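Local coordinates for protein glycosyl hydrolase (PDB 7LR8) that probably hydrolyses the Manβ1-4GlcNAc linkage of N-glycan cores, as a bacterial glycosidase of family GH5, at residues V125-A136 and R179-A188; F145-Q156 and R191-A201. The protein carries 1 engineered substitution. One frame throughout, in Å; residues are numbered along the deposited sequence. Where two conformers were deposited one is given.

In the fold
Both contacts belong to the (β/α)8 barrel typical of GH5 enzymes, and their centres lie about 13 Å apart. Along the chain the segments alternate: helix 122-139, strand 145-152, helix 170-187, then strand 194-196, so the two strands and the helix between them form a parallel β-α-β crossover. Contact 2 joins the neighbouring strands in the barrel wall, about 7 Å from the centre of the chain. Contact 1 pairs the two helices outside that wall, about 20 Å from the same centre. His193 NE2 meets Ala188 O between the two contacts, in a probable hydrogen bond. The outer pair thus backs the strands whose far ends reach the glycan pocket through Asn152 and Tyr198.

Contact 1 (V125-A136 and R179-A188); sequences VSGQAEYLRTLA and RMLDACERGA. With AE3 (2-(2-ethoxyethoxy)ethanol), chain F.
Met180 pushes its thioether into helix 125-136 as a knob into a hole made by Val125, Gln128, Ala129 and Leu132. Its sulfur SD lies 3.7 Å from Leu132 CD1, those two side chains crossing at about a right angle, while its methyl CE ends 3.8 Å from Val125 CG1. Two bends, chi2 -59° and chi3 103°, fold that methyl in against the helix. Further along, small residues let the backbones close in. Ala183 CB sits 3.4 Å from Ala129 O, and Gly187 CA comes within 3.7 Å of Arg133 O, where a side chain would collide with Arg133 and Ala136. These are neighbouring outer helices of the (β/α)8 barrel, crossing at -31° with their axes only 7.3 Å apart. At the Val125 end, the extended Arg179 carries its guanidinium to a place where Val125 CG1 lies over one face, near the rim, and NH1 donates to AE3 O4 at 3.0 Å. At the other end, Arg133 packs CG on Ala183 O and grips Glu130 side-on, Arg133 NE to Glu130 OE1 at 3.0 Å and Arg133 NH2 to Glu130 OE2, a salt bridge, with both oxygens in the guanidinium plane. The amide of Gln128, one wall of the hole, is held by Trp176 NE1 and Leu118 O. Toward the barrel wall, Ala136 and Cys184 rest on Met148, and Met180 on Val150.

Contact 2 (F145-Q156 and R191-A201); sequences FLGMTVGNAINQ and RLHLHAEYDAA. Engineered in segment 145-156: Ala153 (natural residue Glu). With BMA (beta-D-mannopyranose), chain D.
Leu192 N donates to Leu146 O, Leu194 N to Met148 O and Val150 N to Leu194 O, joining two parallel barrel strands. Past the corner at Val150 this pattern slackens: Ala153 N bonds Ala196 O weakly, and a water accepts from Ala196 N within bonding distance of Gly151 O and Glu197 OE1. His193 turns its ring edge to Met148 N, which donates in plane to ND1 at 3.1 Å; NE2 goes to Ala188. Set by chi1 65°, the Asn155 amide turns toward the Tyr198 backbone: OD1 accepts from Tyr198 N at 3.0 Å, and ND2, also bonded to His207, donates to Tyr198 O at 3.3 Å from above the carbonyl plane. With an alanine here, Tyr198 N would probably lack its acceptor and His207 its amide partner, and the tyrosine touching the bound GlcNAc is likely to shift more freely. Glu197 OE2 accepts from Asn155 N, and OE1 takes His195 ND1 on its anti lone pair at 2.6 Å. Asn152 ND2 donates to mannose O2 at 2.7 Å; engineered Ala153 replaces the glutamate of the GH5 Asn-Glu pair. Asn155 N and His195 ND1 would probably favour a charged Glu197, although the acceptor Asn155 OD1 lies close to its OE2.

Contact 1 (V125-A136 and R179-A188)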
loop_
_atom_site.group_PDB
_atom_site.type_symbol
_atom_site.label_atom_id
_atom_site.label_comp_id
_atom_site.label_asym_id
_atom_site.label_seq_id
_atom_site.Cartn_x
_atom_site.Cartn_y
_atom_site.Cartn_z
ATOM N N VAL B 125 12.818 2.106 10.958
ATOM C CA VAL B 125 13.119 3.409 11.540
ATOM C C VAL B 125 14.333 4.025 10.865
ATOM O O VAL B 125 14.364 5.227 10.595
ATOM C CB VAL B 125 13.304 3.284 13.063
ATOM C CG1 VAL B 125 13.899 4.572 13.644
ATOM C CG2 VAL B 125 11.972 2.997 13.718
ATOM N N SER B 126 15.344 3.216 10.550
ATOM C CA SER B 126 16.472 3.760 9.809
ATOM C C SER B 126 16.023 4.201 8.422
ATOM O O SER B 126 16.491 5.222 7.899
ATOM C CB SER B 126 17.594 2.712 9.737
ATOM O OG SER B 126 18.373 2.850 8.561
ATOM N N GLY B 127 15.107 3.446 7.819
ATOM C CA GLY B 127 14.578 3.839 6.522
ATOM C C GLY B 127 13.803 5.144 6.571
ATOM O O GLY B 127 13.916 5.971 5.662
ATOM N N GLN B 128 13.002 5.336 7.625
ATOM C CA GLN B 128 12.233 6.578 7.778
ATOM C C GLN B 128 13.155 7.769 7.976
ATOM O O GLN B 128 12.922 8.842 7.400
ATOM C CB GLN B 128 11.284 6.489 8.966
ATOM C CG GLN B 128 10.189 5.450 8.856
ATOM C CD GLN B 128 9.618 5.155 10.215
ATOM O OE1 GLN B 128 10.309 5.307 11.225
ATOM N NE2 GLN B 128 8.352 4.749 10.261
ATOM N N ALA B 129 14.203 7.599 8.794
ATOM C CA ALA B 129 15.144 8.685 9.050
ATOM C C ALA B 129 15.854 9.106 7.775
ATOM O O ALA B 129 16.034 10.303 7.527
ATOM C CB ALA B 129 16.155 8.261 10.126
ATOM N N GLU B 130 16.264 8.138 6.946
ATOM C CA GLU B 130 16.966 8.492 5.715
ATOM C C GLU B 130 16.035 9.191 4.734
ATOM O O GLU B 130 16.453 10.114 4.021
ATOM C CB GLU B 130 17.580 7.237 5.083
ATOM C CG GLU B 130 18.416 7.474 3.817
ATOM C CD GLU B 130 19.536 8.523 3.957
ATOM O OE1 GLU B 130 19.944 8.911 5.082
ATOM O OE2 GLU B 130 20.002 8.978 2.905
ATOM N N TYR B 131 14.771 8.762 4.698
ATOM C CA TYR B 131 13.755 9.409 3.874
ATOM C C TYR B 131 13.554 10.871 4.279
ATOM O O TYR B 131 13.605 11.770 3.432
ATOM C CB TYR B 131 12.458 8.604 3.999
ATOM C CG TYR B 131 11.181 9.244 3.528
ATOM C CD1 TYR B 131 10.963 9.540 2.188
ATOM C CD2 TYR B 131 10.178 9.538 4.435
ATOM C CE1 TYR B 131 9.757 10.115 1.764
ATOM C CE2 TYR B 131 8.961 10.124 4.019
ATOM C CZ TYR B 131 8.771 10.410 2.684
ATOM O OH TYR B 131 7.580 10.966 2.247
ATOM N N LEU B 132 13.353 11.127 5.575
ATOM C CA LEU B 132 13.131 12.501 6.030
ATOM C C LEU B 132 14.368 13.366 5.813
ATOM O O LEU B 132 14.260 14.515 5.371
ATOM C CB LEU B 132 12.732 12.524 7.505
ATOM C CG LEU B 132 11.391 11.916 7.912
ATOM C CD1 LEU B 132 11.242 12.008 9.421
ATOM C CD2 LEU B 132 10.250 12.640 7.214
ATOM N N ARG B 133 15.553 12.827 6.125
ATOM C CA ARG B 133 16.789 13.550 5.863
ATOM C C ARG B 133 16.929 13.888 4.385
ATOM O O ARG B 133 17.368 14.990 4.030
ATOM C CB ARG B 133 17.981 12.707 6.328
ATOM C CG ARG B 133 19.290 13.497 6.424
ATOM C CD ARG B 133 20.516 12.586 6.348
ATOM N NE ARG B 133 20.535 11.837 5.099
ATOM C CZ ARG B 133 20.957 12.325 3.937
ATOM N NH1 ARG B 133 21.431 13.568 3.859
ATOM N NH2 ARG B 133 20.900 11.563 2.852
ATOM N N THR B 134 16.587 12.934 3.513
ATOM C CA THR B 134 16.714 13.131 2.071
ATOM C C THR B 134 15.791 14.246 1.584
ATOM O O THR B 134 16.208 15.116 0.806
ATOM C CB THR B 134 16.413 11.818 1.338
ATOM O OG1 THR B 134 17.452 10.867 1.619
ATOM C CG2 THR B 134 16.382 12.019 -0.172
ATOM N N LEU B 135 14.528 14.234 2.025
ATOM C CA LEU B 135 13.607 15.300 1.627
ATOM C C LEU B 135 14.112 16.652 2.099
ATOM O O LEU B 135 14.167 17.614 1.319
ATOM C CB LEU B 135 12.203 15.044 2.183
ATOM C CG LEU B 135 11.482 13.799 1.661
ATOM C CD1 LEU B 135 9.994 13.885 1.977
ATOM C CD2 LEU B 135 11.707 13.621 0.168
ATOM N N ALA B 136 14.488 16.740 3.380
ATOM C CA ALA B 136 14.946 18.005 3.937
ATOM C C ALA B 136 16.191 18.512 3.223
ATOM O O ALA B 136 16.285 19.704 2.916
ATOM C CB ALA B 136 15.208 17.856 5.436
ATOM N N ARG B 179 14.447 10.903 17.108
ATOM C CA ARG B 179 15.258 10.369 16.019
ATOM C C ARG B 179 14.795 10.912 14.673
ATOM O O ARG B 179 15.622 11.279 13.830
ATOM C CB ARG B 179 15.205 8.848 16.031
ATOM C CG ARG B 179 16.033 8.211 14.948
ATOM C CD ARG B 179 16.459 6.830 15.356
ATOM N NE ARG B 179 17.285 6.236 14.318
ATOM C CZ ARG B 179 17.474 4.930 14.177
ATOM N NH1 ARG B 179 16.897 4.084 15.023
ATOM N NH2 ARG B 179 18.241 4.481 13.193
ATOM N N MET B 180 13.478 10.964 14.451
ATOM C CA MET B 180 12.957 11.530 13.209
ATOM C C MET B 180 13.356 12.991 13.063
ATOM O O MET B 180 13.807 13.418 11.993
ATOM C CB MET B 180 11.437 11.382 13.148
ATOM C CG MET B 180 10.945 9.926 13.087
ATOM S SD MET B 180 11.587 9.018 11.647
ATOM C CE MET B 180 12.852 8.032 12.425
ATOM N N LEU B 181 13.203 13.775 14.134
ATOM C CA LEU B 181 13.493 15.203 14.040
ATOM C C LEU B 181 14.989 15.485 13.911
ATOM O O LEU B 181 15.376 16.440 13.224
ATOM C CB LEU B 181 12.913 15.930 15.247
ATOM C CG LEU B 181 11.390 16.036 15.137
ATOM C CD1 LEU B 181 10.788 16.213 16.505
ATOM C CD2 LEU B 181 10.983 17.196 14.200
ATOM N N ASP B 182 15.843 14.680 14.554
ATOM C CA ASP B 182 17.279 14.826 14.336
ATOM C C ASP B 182 17.625 14.599 12.868
ATOM O O ASP B 182 18.488 15.288 12.315
ATOM C CB ASP B 182 18.067 13.854 15.220
ATOM C CG ASP B 182 18.068 14.244 16.693
ATOM O OD1 ASP B 182 17.683 15.383 17.031
ATOM O OD2 ASP B 182 18.460 13.393 17.524
ATOM N N ALA B 183 16.955 13.643 12.219
ATOM C CA ALA B 183 17.197 13.407 10.800
ATOM C C ALA B 183 16.768 14.602 9.960
ATOM O O ALA B 183 17.489 15.009 9.039
ATOM C CB ALA B 183 16.469 12.147 10.341
ATOM N N CYS B 184 15.618 15.195 10.282
ATOM C CA CYS B 184 15.199 16.408 9.589
ATOM C C CYS B 184 16.229 17.510 9.761
ATOM O O CYS B 184 16.551 18.226 8.806
ATOM C CB CYS B 184 13.845 16.886 10.116
ATOM S SG CYS B 184 12.451 15.766 9.837
ATOM N N GLU B 185 16.754 17.659 10.981
ATOM C CA GLU B 185 17.720 18.714 11.260
ATOM C C GLU B 185 19.041 18.472 10.529
ATOM O O GLU B 185 19.648 19.422 10.021
ATOM C CB GLU B 185 17.935 18.811 12.772
ATOM C CG GLU B 185 18.943 19.854 13.191
ATOM C CD GLU B 185 18.421 21.267 13.052
ATOM O OE1 GLU B 185 17.184 21.471 13.067
ATOM O OE2 GLU B 185 19.268 22.180 12.945
ATOM N N ARG B 186 19.503 17.214 10.450
ATOM C CA ARG B 186 20.699 16.930 9.660
ATOM C C ARG B 186 20.485 17.293 8.194
ATOM O O ARG B 186 21.399 17.806 7.535
ATOM C CB ARG B 186 21.091 15.457 9.800
ATOM C CG ARG B 186 21.561 15.095 11.193
ATOM C CD ARG B 186 22.373 13.802 11.207
ATOM N NE ARG B 186 21.646 12.651 10.675
ATOM C CZ ARG B 186 20.711 11.983 11.335
ATOM N NH1 ARG B 186 20.359 12.362 12.555
ATOM N NH2 ARG B 186 20.117 10.944 10.766
ATOM N N GLY B 187 19.278 17.056 7.672
ATOM C CA GLY B 187 19.023 17.359 6.272
ATOM C C GLY B 187 18.922 18.850 6.001
ATOM O O GLY B 187 19.395 19.338 4.971
ATOM N N ALA B 188 18.273 19.588 6.894
ATOM C CA ALA B 188 18.069 21.026 6.715
ATOM C C ALA B 188 18.327 21.733 8.036
ATOM O O ALA B 188 17.392 22.084 8.770
ATOM C CB ALA B 188 16.657 21.317 6.194
HETATM C C1 AE3 F . 19.892 2.575 18.250
HETATM C C2 AE3 F . 19.150 1.249 18.390
HETATM O O2 AE3 F . 18.601 0.881 17.158
HETATM C C3 AE3 F . 17.304 0.372 17.261
HETATM C C4 AE3 F . 16.329 1.364 16.630
HETATM O O3 AE3 F . 15.074 1.250 17.238
HETATM C C5 AE3 F . 14.086 2.063 16.670
HETATM C C6 AE3 F . 13.880 3.312 17.526
HETATM O O4 AE3 F . 14.760 4.321 17.111
HETATM O O HOH W 1 22.176 15.694 5.569
#

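Contact 2 (F145-Q156 and R191-A201)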
loop_
_atom_site.group_PDB
_atom_site.type_symbol
_atom_site.label_atom_id
_atom_site.label_comp_id
_atom_site.label_asym_id
_atom_site.label_seq_id
_atom_site.Cartn_x
_atom_site.Cartn_y
_atom_site.Cartn_z
ATOM N N PHE B 145 11.380 27.100 1.746
ATOM C CA PHE B 145 11.180 25.856 2.485
ATOM C C PHE B 145 11.190 26.149 3.982
ATOM O O PHE B 145 12.211 26.576 4.535
ATOM C CB PHE B 145 12.267 24.850 2.103
ATOM C CG PHE B 145 12.250 23.575 2.896
ATOM C CD1 PHE B 145 11.113 22.775 2.949
ATOM C CD2 PHE B 145 13.396 23.148 3.555
ATOM C CE1 PHE B 145 11.121 21.576 3.663
ATOM C CE2 PHE B 145 13.406 21.955 4.276
ATOM C CZ PHE B 145 12.273 21.165 4.324
ATOM N N LEU B 146 10.051 25.924 4.630
ATOM C CA LEU B 146 9.926 26.183 6.060
ATOM C C LEU B 146 10.626 25.109 6.873
ATOM O O LEU B 146 11.339 25.414 7.833
ATOM C CB LEU B 146 8.449 26.250 6.461
ATOM C CG LEU B 146 7.603 27.418 5.975
ATOM C CD1 LEU B 146 6.127 27.129 6.248
ATOM C CD2 LEU B 146 8.050 28.689 6.666
ATOM N N GLY B 147 10.412 23.849 6.518
ATOM C CA GLY B 147 10.951 22.736 7.265
ATOM C C GLY B 147 10.027 21.546 7.105
ATOM O O GLY B 147 9.121 21.557 6.276
ATOM N N MET B 148 10.273 20.533 7.930
ATOM C CA MET B 148 9.539 19.273 7.878
ATOM C C MET B 148 8.597 19.131 9.063
ATOM O O MET B 148 8.928 19.530 10.183
ATOM C CB MET B 148 10.494 18.069 7.901
ATOM C CG MET B 148 11.576 18.054 6.858
ATOM S SD MET B 148 10.928 17.858 5.203
ATOM C CE MET B 148 10.086 16.291 5.299
ATOM N N THR B 149 7.438 18.519 8.815
ATOM C CA THR B 149 6.635 17.891 9.853
ATOM C C THR B 149 6.820 16.388 9.701
ATOM O O THR B 149 6.784 15.878 8.580
ATOM C CB THR B 149 5.158 18.283 9.714
ATOM O OG1 THR B 149 5.023 19.701 9.899
ATOM C CG2 THR B 149 4.296 17.570 10.751
ATOM N N VAL B 150 7.065 15.685 10.814
ATOM C CA VAL B 150 7.462 14.275 10.717
ATOM C C VAL B 150 6.457 13.482 9.883
ATOM O O VAL B 150 6.838 12.753 8.956
ATOM C CB VAL B 150 7.651 13.666 12.118
ATOM C CG1 VAL B 150 7.755 12.136 12.022
ATOM C CG2 VAL B 150 8.896 14.256 12.774
ATOM N N GLY B 151 5.165 13.638 10.172
ATOM C CA GLY B 151 4.129 12.995 9.365
ATOM C C GLY B 151 2.757 13.374 9.889
ATOM O O GLY B 151 2.584 13.719 11.061
ATOM N N ASN B 152 1.778 13.295 8.993
ATOM C CA ASN B 152 0.436 13.794 9.309
ATOM C C ASN B 152 -0.247 12.857 10.301
ATOM O O ASN B 152 -0.738 11.786 9.929
ATOM C CB ASN B 152 -0.408 13.915 8.045
ATOM C CG ASN B 152 -1.846 14.257 8.362
ATOM O OD1 ASN B 152 -2.087 15.179 9.124
ATOM N ND2 ASN B 152 -2.799 13.487 7.824
ATOM N N ALA B 153 -0.288 13.258 11.573
ATOM C CA ALA B 153 -0.981 12.499 12.609
ATOM C C ALA B 153 -0.529 11.041 12.609
ATOM O O ALA B 153 -1.344 10.112 12.635
ATOM C CB ALA B 153 -2.507 12.594 12.437
ATOM N N ILE B 154 0.795 10.843 12.587
ATOM C CA ILE B 154 1.346 9.492 12.602
ATOM C C ILE B 154 0.931 8.755 13.866
ATOM O O ILE B 154 0.850 7.522 13.861
ATOM C CB ILE B 154 2.888 9.528 12.449
ATOM C CG1 ILE B 154 3.423 8.143 12.056
ATOM C CG2 ILE B 154 3.563 10.005 13.726
ATOM C CD1 ILE B 154 3.245 7.834 10.589
ATOM N N ASN B 155 0.623 9.487 14.944
ATOM C CA ASN B 155 0.153 8.856 16.174
ATOM C C ASN B 155 -1.096 8.011 15.971
ATOM O O ASN B 155 -1.397 7.174 16.828
ATOM C CB ASN B 155 -0.110 9.903 17.274
ATOM C CG ASN B 155 -1.256 10.883 16.947
ATOM O OD1 ASN B 155 -1.376 11.397 15.832
ATOM N ND2 ASN B 155 -2.081 11.154 17.944
ATOM N N GLN B 156 -1.848 8.213 14.881
ATOM C CA GLN B 156 -3.047 7.394 14.708
ATOM C C GLN B 156 -2.722 5.929 14.422
ATOM O O GLN B 156 -3.620 5.093 14.516
ATOM C CB GLN B 156 -3.948 7.971 13.604
ATOM C CG GLN B 156 -3.416 7.786 12.180
ATOM C CD GLN B 156 -4.039 6.616 11.449
ATOM O OE1 GLN B 156 -5.243 6.401 11.503
ATOM N NE2 GLN B 156 -3.203 5.851 10.751
ATOM N N ARG B 191 16.155 24.902 10.082
ATOM C CA ARG B 191 14.797 25.096 9.603
ATOM C C ARG B 191 13.799 24.635 10.668
ATOM O O ARG B 191 14.168 24.141 11.738
ATOM C CB ARG B 191 14.598 24.368 8.273
ATOM C CG ARG B 191 14.651 25.268 7.037
ATOM C CD ARG B 191 15.843 26.217 7.065
ATOM N NE ARG B 191 17.118 25.510 7.030
ATOM C CZ ARG B 191 17.783 25.223 5.916
ATOM N NH1 ARG B 191 18.951 24.586 5.976
ATOM N NH2 ARG B 191 17.282 25.575 4.739
ATOM N N LEU B 192 12.511 24.805 10.371
ATOM C CA LEU B 192 11.437 24.629 11.352
ATOM C C LEU B 192 10.941 23.191 11.286
ATOM O O LEU B 192 10.100 22.857 10.452
ATOM C CB LEU B 192 10.306 25.615 11.077
ATOM C CG LEU B 192 9.137 25.655 12.066
ATOM C CD1 LEU B 192 9.591 26.348 13.335
ATOM C CD2 LEU B 192 7.908 26.356 11.475
ATOM N N HIS B 193 11.456 22.333 12.165
ATOM C CA HIS B 193 11.123 20.912 12.148
ATOM C C HIS B 193 10.293 20.575 13.377
ATOM O O HIS B 193 10.684 20.897 14.508
ATOM C CB HIS B 193 12.382 20.039 12.090
ATOM C CG HIS B 193 13.289 20.389 10.954
ATOM N ND1 HIS B 193 12.848 20.449 9.647
ATOM C CD2 HIS B 193 14.601 20.729 10.929
ATOM C CE1 HIS B 193 13.860 20.794 8.865
ATOM N NE2 HIS B 193 14.931 20.978 9.620
ATOM N N LEU B 194 9.162 19.917 13.148
ATOM C CA LEU B 194 8.188 19.638 14.188
ATOM C C LEU B 194 7.520 18.301 13.892
ATOM O O LEU B 194 7.753 17.674 12.855
ATOM C CB LEU B 194 7.127 20.744 14.257
ATOM C CG LEU B 194 6.291 20.869 12.978
ATOM C CD1 LEU B 194 4.828 21.133 13.307
ATOM C CD2 LEU B 194 6.814 21.985 12.059
ATOM N N HIS B 195 6.641 17.891 14.796
ATOM C CA HIS B 195 5.760 16.759 14.568
ATOM C C HIS B 195 4.348 17.218 14.896
ATOM O O HIS B 195 4.155 18.224 15.584
ATOM C CB HIS B 195 6.181 15.538 15.412
ATOM C CG HIS B 195 5.925 15.699 16.877
ATOM N ND1 HIS B 195 4.850 15.113 17.511
ATOM C CD2 HIS B 195 6.602 16.377 17.832
ATOM C CE1 HIS B 195 4.874 15.425 18.793
ATOM N NE2 HIS B 195 5.930 16.189 19.015
ATOM N N ALA B 196 3.355 16.494 14.373
ATOM C CA ALA B 196 1.970 16.964 14.392
ATOM C C ALA B 196 1.063 15.776 14.657
ATOM O O ALA B 196 0.889 14.921 13.782
ATOM C CB ALA B 196 1.592 17.637 13.074
ATOM N N GLU B 197 0.486 15.726 15.848
ATOM C CA GLU B 197 -0.322 14.587 16.268
ATOM C C GLU B 197 -1.791 14.985 16.376
ATOM O O GLU B 197 -2.111 16.110 16.780
ATOM C CB GLU B 197 0.178 14.042 17.610
ATOM C CG GLU B 197 1.712 13.858 17.692
ATOM C CD GLU B 197 2.301 13.062 16.532
ATOM O OE1 GLU B 197 3.492 13.273 16.197
ATOM O OE2 GLU B 197 1.591 12.219 15.951
ATOM N N TYR B 198 -2.683 14.067 16.004
ATOM C CA TYR B 198 -4.110 14.360 16.097
ATOM C C TYR B 198 -4.568 14.313 17.556
ATOM O O TYR B 198 -3.828 13.896 18.450
ATOM C CB TYR B 198 -4.916 13.419 15.202
ATOM C CG TYR B 198 -5.482 12.169 15.847
ATOM C CD1 TYR B 198 -4.696 11.043 16.043
ATOM C CD2 TYR B 198 -6.830 12.105 16.205
ATOM C CE1 TYR B 198 -5.221 9.888 16.611
ATOM C CE2 TYR B 198 -7.365 10.958 16.766
ATOM C CZ TYR B 198 -6.554 9.855 16.963
ATOM O OH TYR B 198 -7.106 8.721 17.525
ATOM N N ASP B 199 -5.807 14.771 17.802
ATOM C CA ASP B 199 -6.189 15.200 19.149
ATOM C C ASP B 199 -6.247 14.066 20.172
ATOM O O ASP B 199 -6.441 14.357 21.358
ATOM C CB ASP B 199 -7.521 15.989 19.118
ATOM C CG ASP B 199 -8.717 15.174 18.612
ATOM O OD1 ASP B 199 -8.733 13.927 18.759
ATOM O OD2 ASP B 199 -9.652 15.805 18.062
ATOM N N ALA B 200 -6.064 12.800 19.772
ATOM C CA ALA B 200 -5.850 11.751 20.768
ATOM C C ALA B 200 -4.684 12.087 21.691
ATOM O O ALA B 200 -4.676 11.683 22.861
ATOM C CB ALA B 200 -5.582 10.411 20.084
ATOM N N ALA B 201 -3.697 12.833 21.191
ATOM C CA ALA B 201 -2.568 13.210 22.039
ATOM C C ALA B 201 -3.007 14.065 23.225
ATOM O O ALA B 201 -2.342 14.062 24.264
ATOM C CB ALA B 201 -1.510 13.952 21.220
HETATM C C1 BMA D . -7.265 15.023 9.586
HETATM C C2 BMA D . -6.357 15.239 8.333
HETATM C C3 BMA D . -6.875 14.373 7.202
HETATM C C4 BMA D . -8.452 14.523 7.066
HETATM C C5 BMA D . -8.991 15.669 7.968
HETATM C C6 BMA D . -10.499 15.787 7.955
HETATM O O2 BMA D . -5.005 14.901 8.597
HETATM O O3 BMA D . -6.442 13.000 7.367
HETATM O O4 BMA D . -8.750 14.800 5.726
HETATM O O5 BMA D . -8.636 15.415 9.339
HETATM O O6 BMA D . -11.033 14.539 8.461
HETATM O O HOH W 2 4.043 13.893 13.344
#